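Local coordinates for DUF655 domain-containing protein (Archaeoglobus fulgidus, PDB 2I5H) that is of unknown function but joins a small antiparallel beta-sheet region to a helical region of the helix-hairpin-helix clan, which suggests a possible role in binding nucleic acid, at residues Y20-D25 / M69-I74; L24-Y29 / P43-V48; L55-I60 / I85-R90; E135-V140 / V178-Y183. One frame throughout, in Å; residues are numbered along the deposited sequence.

Contact 1 (Y20-D25 / M69-I74)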
# COMPACT_ATOMS: atom_id res chain seq x y z
N TYR A 20 -8.35 8.90 -3.06
CA TYR A 20 -7.75 8.36 -4.27
C TYR A 20 -7.21 6.95 -4.04
O TYR A 20 -6.80 6.61 -2.93
CB TYR A 20 -6.60 9.24 -4.74
CG TYR A 20 -7.03 10.58 -5.29
CD1 TYR A 20 -7.42 10.71 -6.62
CD2 TYR A 20 -7.06 11.71 -4.48
CE1 TYR A 20 -7.82 11.95 -7.13
CE2 TYR A 20 -7.45 12.95 -4.98
CZ TYR A 20 -7.83 13.06 -6.31
OH TYR A 20 -8.20 14.29 -6.81
N ALA A 21 -7.23 6.12 -5.08
CA ALA A 21 -6.72 4.76 -4.99
C ALA A 21 -6.00 4.40 -6.29
O ALA A 21 -6.18 5.06 -7.32
CB ALA A 21 -7.86 3.77 -4.74
N TYR A 22 -5.20 3.34 -6.23
CA TYR A 22 -4.45 2.88 -7.40
C TYR A 22 -4.98 1.52 -7.85
O TYR A 22 -5.26 0.64 -7.03
CB TYR A 22 -2.96 2.81 -7.06
CG TYR A 22 -2.27 4.16 -7.05
CD1 TYR A 22 -1.50 4.58 -8.14
CD2 TYR A 22 -2.38 5.02 -5.96
CE1 TYR A 22 -0.86 5.82 -8.14
CE2 TYR A 22 -1.74 6.26 -5.94
CZ TYR A 22 -0.98 6.65 -7.04
OH TYR A 22 -0.33 7.86 -7.02
N VAL A 23 -5.12 1.36 -9.16
CA VAL A 23 -5.64 0.14 -9.74
C VAL A 23 -4.69 -1.05 -9.64
O VAL A 23 -3.52 -0.95 -10.02
CB VAL A 23 -6.02 0.35 -11.23
CG1 VAL A 23 -6.49 -0.96 -11.84
CG2 VAL A 23 -7.09 1.42 -11.34
N LEU A 24 -5.20 -2.15 -9.12
CA LEU A 24 -4.43 -3.38 -8.97
C LEU A 24 -4.79 -4.37 -10.07
O LEU A 24 -3.95 -5.14 -10.53
CB LEU A 24 -4.73 -4.03 -7.62
CG LEU A 24 -4.44 -3.24 -6.34
CD1 LEU A 24 -4.99 -4.00 -5.14
CD2 LEU A 24 -2.94 -3.04 -6.19
N ASP A 25 -6.06 -4.35 -10.47
CA ASP A 25 -6.56 -5.28 -11.48
C ASP A 25 -7.89 -4.78 -12.02
O ASP A 25 -8.75 -4.33 -11.25
CB ASP A 25 -6.72 -6.66 -10.82
CG ASP A 25 -7.10 -7.75 -11.81
OD1 ASP A 25 -6.64 -7.71 -12.97
OD2 ASP A 25 -7.85 -8.66 -11.42
N MET A 69 -1.83 0.48 -11.95
CA MET A 69 -1.05 1.66 -11.53
C MET A 69 -1.77 2.99 -11.75
O MET A 69 -1.27 4.04 -11.34
CB MET A 69 0.32 1.69 -12.23
CG MET A 69 1.26 0.55 -11.83
SD MET A 69 2.27 0.87 -10.35
CE MET A 69 3.74 1.54 -11.10
N ASP A 70 -2.93 2.96 -12.41
CA ASP A 70 -3.69 4.19 -12.62
C ASP A 70 -4.18 4.70 -11.26
O ASP A 70 -4.54 3.91 -10.38
CB ASP A 70 -4.92 3.95 -13.50
CG ASP A 70 -4.64 4.15 -14.98
OD1 ASP A 70 -3.48 4.44 -15.35
OD2 ASP A 70 -5.59 4.01 -15.77
N ARG A 71 -4.20 6.01 -11.11
CA ARG A 71 -4.68 6.63 -9.88
C ARG A 71 -6.10 7.09 -10.18
O ARG A 71 -6.34 7.84 -11.13
CB ARG A 71 -3.80 7.83 -9.52
CG ARG A 71 -4.22 8.56 -8.26
CD ARG A 71 -3.25 9.68 -7.93
NE ARG A 71 -3.54 10.32 -6.64
CZ ARG A 71 -3.95 11.57 -6.50
NH1 ARG A 71 -4.12 12.35 -7.56
NH2 ARG A 71 -4.18 12.06 -5.29
N VAL A 72 -7.06 6.62 -9.39
CA VAL A 72 -8.45 6.99 -9.62
C VAL A 72 -9.08 7.68 -8.42
O VAL A 72 -8.75 7.40 -7.27
CB VAL A 72 -9.31 5.75 -9.98
CG1 VAL A 72 -8.83 5.16 -11.30
CG2 VAL A 72 -9.23 4.71 -8.86
N TYR A 73 -9.99 8.59 -8.71
CA TYR A 73 -10.67 9.33 -7.67
C TYR A 73 -11.85 8.51 -7.18
O TYR A 73 -12.67 8.05 -7.98
CB TYR A 73 -11.15 10.68 -8.21
CG TYR A 73 -11.89 11.50 -7.20
CD1 TYR A 73 -11.23 12.10 -6.13
CD2 TYR A 73 -13.27 11.68 -7.30
CE1 TYR A 73 -11.92 12.85 -5.18
CE2 TYR A 73 -13.97 12.42 -6.36
CZ TYR A 73 -13.29 13.01 -5.30
OH TYR A 73 -13.98 13.73 -4.37
N ILE A 74 -11.93 8.31 -5.87
CA ILE A 74 -13.02 7.56 -5.27
C ILE A 74 -13.73 8.38 -4.20
O ILE A 74 -14.43 7.83 -3.35
CB ILE A 74 -12.51 6.24 -4.65
CG1 ILE A 74 -11.40 6.52 -3.65
CG2 ILE A 74 -11.99 5.33 -5.76
CD1 ILE A 74 -11.00 5.30 -2.80
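Tyr20 is sandwiched between two side chains of the facing strand. The guanidinium of Arg71 lies nearly flat on one face of its ring, with Arg71 CZ 3.6 Å from the ring centroid in a cation-pi stack and the planes at 19°. Against the opposite face Tyr73 turns its edge, a T-shaped pair in which Tyr73 CD1 comes within 3.5 Å of Tyr20 CZ. Arg71 gets there on an extended chain that leaves with CG trans to the backbone N (chi1 180°); on the way its CB sits over a face of the Tyr22 ring as a CH-pi contact. A salt bridge from Arg71 NE to Glu50 fixes the polar end further.

On the face that carries Ala21 the contacts are aliphatic and buried: Ala21 CB meets Ile74 CD1 at 4.0 Å.

Four backbone hydrogen bonds join the segments. Ala21 and Val72 form a reciprocal pair, the bond from Val72 N to Ala21 O being 2.7 Å long and almost straight (172°). Beyond it Val23 N reaches Asp70 O at 2.9 Å, and Met69 N returns to Val23 O.

This is antiparallel pairing of an outermost strand, 71-73, with strand 20-27, with Tyr20, Tyr22, Arg71 and Tyr73 all on one face of the sheet.

Contact 2 (L24-Y29 / P43-V48)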
# COMPACT_ATOMS: atom_id res chain seq x y z
N LEU A 24 -5.20 -2.15 -9.12
CA LEU A 24 -4.43 -3.38 -8.97
C LEU A 24 -4.79 -4.37 -10.07
O LEU A 24 -3.95 -5.14 -10.53
CB LEU A 24 -4.73 -4.03 -7.62
CG LEU A 24 -4.44 -3.24 -6.34
CD1 LEU A 24 -4.99 -4.00 -5.14
CD2 LEU A 24 -2.94 -3.04 -6.19
N ASP A 25 -6.06 -4.35 -10.47
CA ASP A 25 -6.56 -5.28 -11.48
C ASP A 25 -7.89 -4.78 -12.02
O ASP A 25 -8.75 -4.33 -11.25
CB ASP A 25 -6.72 -6.66 -10.82
CG ASP A 25 -7.10 -7.75 -11.81
OD1 ASP A 25 -6.64 -7.71 -12.97
OD2 ASP A 25 -7.85 -8.66 -11.42
N PHE A 26 -8.06 -4.83 -13.34
CA PHE A 26 -9.31 -4.41 -13.96
C PHE A 26 -9.96 -5.61 -14.66
O PHE A 26 -9.31 -6.31 -15.45
CB PHE A 26 -9.09 -3.27 -14.96
CG PHE A 26 -10.33 -2.90 -15.74
CD1 PHE A 26 -11.53 -2.64 -15.09
CD2 PHE A 26 -10.30 -2.85 -17.14
CE1 PHE A 26 -12.69 -2.33 -15.81
CE2 PHE A 26 -11.45 -2.54 -17.87
CZ PHE A 26 -12.66 -2.28 -17.20
N MET A 27 -11.24 -5.83 -14.37
CA MET A 27 -12.00 -6.94 -14.94
C MET A 27 -13.21 -6.42 -15.72
O MET A 27 -14.27 -6.16 -15.15
CB MET A 27 -12.50 -7.87 -13.84
CG MET A 27 -11.40 -8.53 -13.04
SD MET A 27 -12.00 -9.27 -11.51
CE MET A 27 -11.81 -7.92 -10.39
N PRO A 28 -13.06 -6.28 -17.05
CA PRO A 28 -14.15 -5.79 -17.92
C PRO A 28 -15.50 -6.45 -17.65
O PRO A 28 -16.53 -5.77 -17.63
CB PRO A 28 -13.63 -6.10 -19.32
CG PRO A 28 -12.16 -5.90 -19.16
CD PRO A 28 -11.85 -6.55 -17.84
N TYR A 29 -15.50 -7.77 -17.45
CA TYR A 29 -16.75 -8.49 -17.17
C TYR A 29 -16.86 -8.99 -15.74
O TYR A 29 -17.62 -9.92 -15.45
CB TYR A 29 -16.91 -9.68 -18.13
CG TYR A 29 -17.68 -9.34 -19.38
CD1 TYR A 29 -17.10 -9.50 -20.64
CD2 TYR A 29 -18.98 -8.84 -19.31
CE1 TYR A 29 -17.79 -9.16 -21.80
CE2 TYR A 29 -19.68 -8.49 -20.47
CZ TYR A 29 -19.08 -8.65 -21.71
OH TYR A 29 -19.75 -8.26 -22.85
N PRO A 43 -18.31 -4.00 -15.12
CA PRO A 43 -16.85 -3.93 -15.09
C PRO A 43 -16.40 -3.56 -13.68
O PRO A 43 -16.94 -2.64 -13.07
CB PRO A 43 -16.53 -2.86 -16.14
CG PRO A 43 -17.79 -2.02 -16.20
CD PRO A 43 -18.89 -3.03 -16.07
N LEU A 44 -15.42 -4.30 -13.17
CA LEU A 44 -14.92 -4.06 -11.83
C LEU A 44 -13.42 -3.87 -11.77
O LEU A 44 -12.69 -4.33 -12.65
CB LEU A 44 -15.25 -5.26 -10.93
CG LEU A 44 -16.70 -5.72 -10.72
CD1 LEU A 44 -16.71 -7.02 -9.90
CD2 LEU A 44 -17.49 -4.61 -10.01
N ALA A 45 -12.96 -3.17 -10.74
CA ALA A 45 -11.53 -3.00 -10.51
C ALA A 45 -11.25 -3.19 -9.02
O ALA A 45 -12.08 -2.87 -8.17
CB ALA A 45 -11.07 -1.62 -10.95
N GLN A 46 -10.09 -3.76 -8.70
CA GLN A 46 -9.72 -3.87 -7.31
C GLN A 46 -8.65 -2.80 -7.16
O GLN A 46 -7.72 -2.72 -7.97
CB GLN A 46 -9.18 -5.27 -6.98
CG GLN A 46 -10.25 -6.34 -7.14
CD GLN A 46 -9.83 -7.67 -6.56
OE1 GLN A 46 -8.65 -8.03 -6.60
NE2 GLN A 46 -10.79 -8.42 -6.03
N VAL A 47 -8.79 -1.96 -6.14
CA VAL A 47 -7.86 -0.87 -5.94
C VAL A 47 -7.33 -0.80 -4.52
O VAL A 47 -7.88 -1.41 -3.60
CB VAL A 47 -8.53 0.48 -6.29
CG1 VAL A 47 -9.07 0.44 -7.71
CG2 VAL A 47 -9.66 0.79 -5.30
N VAL A 48 -6.24 -0.06 -4.34
CA VAL A 48 -5.65 0.12 -3.03
C VAL A 48 -5.57 1.62 -2.76
O VAL A 48 -5.05 2.37 -3.58
CB VAL A 48 -4.24 -0.56 -2.93
CG1 VAL A 48 -3.28 -0.00 -3.99
CG2 VAL A 48 -3.67 -0.35 -1.53
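Phe26 sets the edge of its ring toward Ala45, CD1 lying 4.3 Å from Ala45 CB, while the backbone N of Pro28 sits over the centre of one ring face. The ring also nears Pro43, whose CB is 3.9 Å from Phe26 CE1; the two side chains lie side by side and point the same way. A chi1 of 174° swings the ring back toward the partner strand. The other flat group, the buried Gln46 amide, has its partners beyond the two segments: OE1 accepts from Thr95 N, and NE2 donates to Glu57 OE1 and Asp93 O. Met27 CE packs on the aliphatic part of this chain, 3.9 Å from Gln46 CG.

Met27 and Leu44 form a reciprocal hydrogen-bonded pair, with Met27 N only 2.7 Å from Leu44 O. The next such pair, Asp25 with Gln46, is disturbed by a classic beta bulge. Leu24 and Asp25 both face Gln46, whose O takes a good bond from Leu24 N at 2.8 Å and a weak one from Asp25 N at 3.4 Å. The strand turns a corner here, and Leu24 CD2 meets Val48 CG1 at 3.8 Å, the side chains crossing at about a right angle.

Strand 44-49 lies between strand 20-27 and strand 55-60, to which Ala45 and Val47 are bonded through their backbones. Helix 96-111 covers the Leu24 end, with Val105 touching both Leu24 and Val48, and reaches Gln46 through Ala98.

Contact 3 (L55-I60 / I85-R90)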
# COMPACT_ATOMS: atom_id res chain seq x y z
N LEU A 55 -8.08 -1.77 0.84
CA LEU A 55 -8.36 -2.55 -0.36
C LEU A 55 -9.85 -2.44 -0.67
O LEU A 55 -10.69 -2.72 0.19
CB LEU A 55 -8.00 -4.03 -0.16
CG LEU A 55 -6.55 -4.35 0.20
CD1 LEU A 55 -6.40 -5.87 0.30
CD2 LEU A 55 -5.60 -3.80 -0.86
N LEU A 56 -10.16 -2.05 -1.90
CA LEU A 56 -11.55 -1.87 -2.30
C LEU A 56 -11.86 -2.47 -3.66
O LEU A 56 -11.00 -2.57 -4.54
CB LEU A 56 -11.88 -0.37 -2.37
CG LEU A 56 -11.72 0.50 -1.11
CD1 LEU A 56 -11.80 1.98 -1.47
CD2 LEU A 56 -12.80 0.13 -0.12
N GLU A 57 -13.11 -2.89 -3.82
CA GLU A 57 -13.57 -3.39 -5.10
C GLU A 57 -14.57 -2.32 -5.53
O GLU A 57 -15.43 -1.92 -4.74
CB GLU A 57 -14.26 -4.74 -4.95
CG GLU A 57 -14.71 -5.34 -6.26
CD GLU A 57 -14.82 -6.85 -6.21
OE1 GLU A 57 -13.77 -7.53 -6.10
OE2 GLU A 57 -15.95 -7.36 -6.28
N VAL A 58 -14.42 -1.82 -6.75
CA VAL A 58 -15.30 -0.77 -7.26
C VAL A 58 -15.77 -1.09 -8.67
O VAL A 58 -15.11 -1.82 -9.40
CB VAL A 58 -14.54 0.58 -7.35
CG1 VAL A 58 -13.90 0.91 -6.01
CG2 VAL A 58 -13.47 0.50 -8.43
N SER A 59 -16.93 -0.56 -9.05
CA SER A 59 -17.41 -0.75 -10.40
C SER A 59 -16.79 0.39 -11.22
O SER A 59 -16.45 1.45 -10.67
CB SER A 59 -18.93 -0.71 -10.47
OG SER A 59 -19.46 0.39 -9.76
N ILE A 60 -16.62 0.17 -12.51
CA ILE A 60 -16.02 1.16 -13.39
C ILE A 60 -17.06 1.65 -14.40
O ILE A 60 -17.89 0.88 -14.86
CB ILE A 60 -14.79 0.55 -14.14
CG1 ILE A 60 -13.72 0.14 -13.12
CG2 ILE A 60 -14.22 1.54 -15.15
CD1 ILE A 60 -13.18 1.29 -12.27
N ILE A 85 -18.39 2.39 -5.25
CA ILE A 85 -17.51 1.60 -4.39
C ILE A 85 -18.39 0.44 -3.93
O ILE A 85 -19.43 0.66 -3.30
CB ILE A 85 -17.03 2.41 -3.17
CG1 ILE A 85 -16.19 3.60 -3.63
CG2 ILE A 85 -16.19 1.52 -2.24
CD1 ILE A 85 -15.64 4.45 -2.49
N LYS A 86 -17.99 -0.78 -4.25
CA LYS A 86 -18.79 -1.96 -3.90
C LYS A 86 -18.59 -2.46 -2.47
O LYS A 86 -19.56 -2.64 -1.72
CB LYS A 86 -18.49 -3.10 -4.88
CG LYS A 86 -18.59 -2.75 -6.36
CD LYS A 86 -20.01 -2.41 -6.80
CE LYS A 86 -20.88 -3.65 -6.92
NZ LYS A 86 -22.22 -3.30 -7.49
N ARG A 87 -17.34 -2.69 -2.10
CA ARG A 87 -17.05 -3.22 -0.77
C ARG A 87 -15.57 -3.23 -0.47
O ARG A 87 -14.73 -3.27 -1.37
CB ARG A 87 -17.57 -4.66 -0.69
CG ARG A 87 -16.98 -5.56 -1.78
CD ARG A 87 -17.65 -6.95 -1.83
NE ARG A 87 -17.35 -7.63 -3.10
CZ ARG A 87 -17.74 -8.87 -3.40
NH1 ARG A 87 -18.45 -9.58 -2.53
NH2 ARG A 87 -17.41 -9.40 -4.57
N ARG A 88 -15.26 -3.20 0.82
CA ARG A 88 -13.89 -3.25 1.27
C ARG A 88 -13.48 -4.73 1.19
O ARG A 88 -14.30 -5.62 1.43
CB ARG A 88 -13.77 -2.73 2.70
CG ARG A 88 -12.35 -2.74 3.21
CD ARG A 88 -12.22 -1.94 4.49
NE ARG A 88 -10.86 -2.01 5.00
CZ ARG A 88 -10.39 -1.29 6.02
NH1 ARG A 88 -11.18 -0.42 6.64
NH2 ARG A 88 -9.14 -1.44 6.40
N LEU A 89 -12.22 -4.97 0.87
CA LEU A 89 -11.72 -6.34 0.71
C LEU A 89 -10.66 -6.76 1.71
O LEU A 89 -9.95 -5.92 2.24
CB LEU A 89 -11.12 -6.49 -0.69
CG LEU A 89 -11.98 -6.09 -1.90
CD1 LEU A 89 -11.12 -6.12 -3.16
CD2 LEU A 89 -13.16 -7.02 -2.02
N ARG A 90 -10.57 -8.07 1.94
CA ARG A 90 -9.53 -8.63 2.79
C ARG A 90 -8.46 -9.02 1.77
O ARG A 90 -8.73 -9.06 0.57
CB ARG A 90 -10.00 -9.91 3.49
CG ARG A 90 -11.17 -9.72 4.43
CD ARG A 90 -11.78 -11.08 4.79
NE ARG A 90 -12.28 -11.78 3.60
CZ ARG A 90 -12.91 -12.94 3.62
NH1 ARG A 90 -13.14 -13.56 4.77
NH2 ARG A 90 -13.33 -13.48 2.48
O HOH W 1 -8.96 -3.38 3.17
O HOH W 2 -22.01 -0.51 -9.44
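Glu57 stands opposite both Lys86 and Arg87 in an antiparallel strand pair whose register slips by one residue there, so that Glu57 O receives a bond of 2.8 Å from Lys86 N and a weak one of 3.3 Å from Arg87 N. Glu57 N in turn donates to Arg87 O, and Leu89 N to Leu55 O.

Glu57 and Arg87 run side by side in the same direction, with a salt bridge of 3.0 Å between Glu57 OE2 and Arg87 NH2. OE2 lies in the guanidinium plane, whereas the nitrogen meets it on the syn side, 35° out of the carboxylate plane; the two planes stand 72° apart. OE1, the other carboxylate oxygen, is held by His31 NE2 and Gln46 NE2. With both oxygens engaged by donors, the buried acid is probably stabilised as a carboxylate.

The slip is a classic beta bulge, placed where strand 82-88, an outermost strand, pairs with strand 55-60.

Lys86 folds back at chi2 and chi3 and passes its CG alongside Ser59, 3.8 Å from Ser59 N; its NZ forms a salt bridge with Glu42. On the opposite face of the pair from Glu57 and Arg87, Leu56 CD2 packs 4.2 Å from Ile85 CG2, and Val58 CG1 touches Ile85. Both methyls of Leu89 come up to Glu57 CB from the same side, each at 3.9 Å. At the far end one water accepts from Leu55 N and Arg88 NE and donates to Leu89 O.

Contact 4 (E135-V140 / V178-Y183)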
# COMPACT_ATOMS: atom_id res chain seq x y z
N GLU A 135 11.68 -2.06 14.66
CA GLU A 135 11.67 -3.52 14.67
C GLU A 135 10.35 -4.05 14.12
O GLU A 135 10.25 -5.23 13.80
CB GLU A 135 11.90 -4.04 16.08
CG GLU A 135 13.24 -3.61 16.67
CD GLU A 135 13.44 -4.10 18.09
OE1 GLU A 135 13.54 -5.33 18.29
OE2 GLU A 135 13.50 -3.26 19.00
N LEU A 136 9.35 -3.19 14.02
CA LEU A 136 8.05 -3.61 13.48
C LEU A 136 8.21 -3.87 11.99
O LEU A 136 7.44 -4.62 11.38
CB LEU A 136 6.99 -2.53 13.71
CG LEU A 136 6.57 -2.29 15.16
CD1 LEU A 136 5.62 -1.11 15.23
CD2 LEU A 136 5.92 -3.54 15.72
N LEU A 137 9.22 -3.24 11.40
CA LEU A 137 9.50 -3.40 9.98
C LEU A 137 10.13 -4.75 9.69
O LEU A 137 11.22 -5.06 10.18
CB LEU A 137 10.43 -2.29 9.49
CG LEU A 137 9.94 -0.86 9.71
CD1 LEU A 137 10.98 0.12 9.21
CD2 LEU A 137 8.61 -0.65 8.98
N PRO A 138 9.45 -5.59 8.89
CA PRO A 138 9.97 -6.91 8.54
C PRO A 138 11.36 -6.78 7.92
O PRO A 138 11.53 -6.09 6.91
CB PRO A 138 8.94 -7.44 7.54
CG PRO A 138 7.67 -6.80 8.01
CD PRO A 138 8.12 -5.38 8.29
N GLY A 139 12.35 -7.44 8.52
CA GLY A 139 13.70 -7.36 8.00
C GLY A 139 14.56 -6.37 8.76
O GLY A 139 15.65 -6.00 8.31
N VAL A 140 14.07 -5.92 9.91
CA VAL A 140 14.80 -4.97 10.74
C VAL A 140 14.79 -5.44 12.19
O VAL A 140 13.78 -5.32 12.88
CB VAL A 140 14.19 -3.56 10.67
CG1 VAL A 140 14.90 -2.63 11.64
CG2 VAL A 140 14.30 -3.02 9.25
N VAL A 178 7.09 -1.39 2.35
CA VAL A 178 6.12 -2.20 1.62
C VAL A 178 5.83 -3.49 2.38
O VAL A 178 4.67 -3.90 2.49
CB VAL A 178 6.63 -2.56 0.20
CG1 VAL A 178 5.67 -3.53 -0.47
CG2 VAL A 178 6.76 -1.30 -0.63
N SER A 179 6.87 -4.11 2.92
CA SER A 179 6.72 -5.34 3.68
C SER A 179 5.83 -5.14 4.90
O SER A 179 5.00 -6.00 5.21
CB SER A 179 8.09 -5.86 4.15
OG SER A 179 8.83 -6.41 3.08
N ARG A 180 6.01 -4.02 5.59
CA ARG A 180 5.19 -3.74 6.77
C ARG A 180 3.74 -3.49 6.38
O ARG A 180 2.83 -4.02 7.00
CB ARG A 180 5.74 -2.53 7.54
CG ARG A 180 4.92 -2.16 8.77
CD ARG A 180 4.85 -3.32 9.77
NE ARG A 180 3.88 -3.06 10.84
CZ ARG A 180 3.65 -3.89 11.85
NH1 ARG A 180 4.32 -5.03 11.95
NH2 ARG A 180 2.74 -3.58 12.77
N ILE A 181 3.53 -2.68 5.35
CA ILE A 181 2.16 -2.39 4.91
C ILE A 181 1.43 -3.68 4.53
O ILE A 181 0.30 -3.91 4.95
CB ILE A 181 2.16 -1.41 3.72
CG1 ILE A 181 2.70 -0.05 4.19
CG2 ILE A 181 0.75 -1.26 3.15
CD1 ILE A 181 2.91 0.96 3.07
N ILE A 182 2.08 -4.52 3.73
CA ILE A 182 1.47 -5.77 3.33
C ILE A 182 1.18 -6.63 4.57
O ILE A 182 0.14 -7.28 4.65
CB ILE A 182 2.37 -6.54 2.34
CG1 ILE A 182 2.33 -5.83 0.98
CG2 ILE A 182 1.93 -7.99 2.23
CD1 ILE A 182 3.19 -6.47 -0.08
N TYR A 183 2.09 -6.61 5.54
CA TYR A 183 1.90 -7.39 6.75
C TYR A 183 0.63 -6.94 7.47
O TYR A 183 -0.17 -7.76 7.91
CB TYR A 183 3.09 -7.24 7.69
CG TYR A 183 2.92 -8.01 8.98
CD1 TYR A 183 3.10 -9.39 9.02
CD2 TYR A 183 2.52 -7.37 10.15
CE1 TYR A 183 2.89 -10.12 10.19
CE2 TYR A 183 2.30 -8.09 11.33
CZ TYR A 183 2.49 -9.46 11.34
OH TYR A 183 2.28 -10.17 12.50
O HOH W 3 11.69 -6.21 3.92
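Pro138 and Leu137 press against the helix at Arg180, and this is where the contact is tight. Pro138 CD lies 3.7 Å from Arg180 CA, while CB of the same ring meets Ser179 CB at 3.8 Å, so that one edge of the proline ring rests along the helix backbone. Beside it Leu137 CD2 comes to 3.7 Å from Arg180 CB, the two side chains crossing at about a right angle, so that the leucine methyl and the proline CD both pack on this one carbon.

Further along the same side chain the fit relaxes. Arg180 bends at chi2 (59°), which carries the guanidinium beside Leu136. Leu136 CB sits over the centre of one guanidinium face, 4.0 Å above its plane. The bond from Arg180 NH1 to Leu136 O is weak, 3.2 Å long and strongly bent at 124°. The charge has a firmer partner within the helix, a salt bridge from Arg180 NE to Glu184.

Toward solvent, direct contact gives way to water. A single molecule donates to Pro138 O at 3.0 Å and is hydrogen-bonded to Ser179 OG, which also bonds to Lys175 O of its own helix.

Leu137 to Val140 form a type II turn leading into helix 142-154, and the Leu-Pro-Gly-Val-Gly run is characteristic of the hairpin in helix-hairpin-helix motifs, in keeping with the family's clan. In relatives such hairpins commonly bind DNA backbone; here that role is only inferred.

In the fold
Contacts 1, 2 and 3 belong to one five-stranded antiparallel sheet, with centres 9 to 11 Å apart. Contacts 1 and 2 share strand 20-27, which pairs with 71-73 before its corner and continues along 44-49 after it. Strand 44-49 in turn pairs with 55-60, linking contact 2 to contact 3. Along the chain contacts 1 and 3 alternate, and they touch where Ile74 packs on Leu56 and Ile85. Contact 4 follows all three, in the helical part, with its centre 23 to 27 Å from theirs and on the opposite side of the chain's centre. Helix 96-111 lies between, touching both the sheet and helix 173-186, and so joins the two parts.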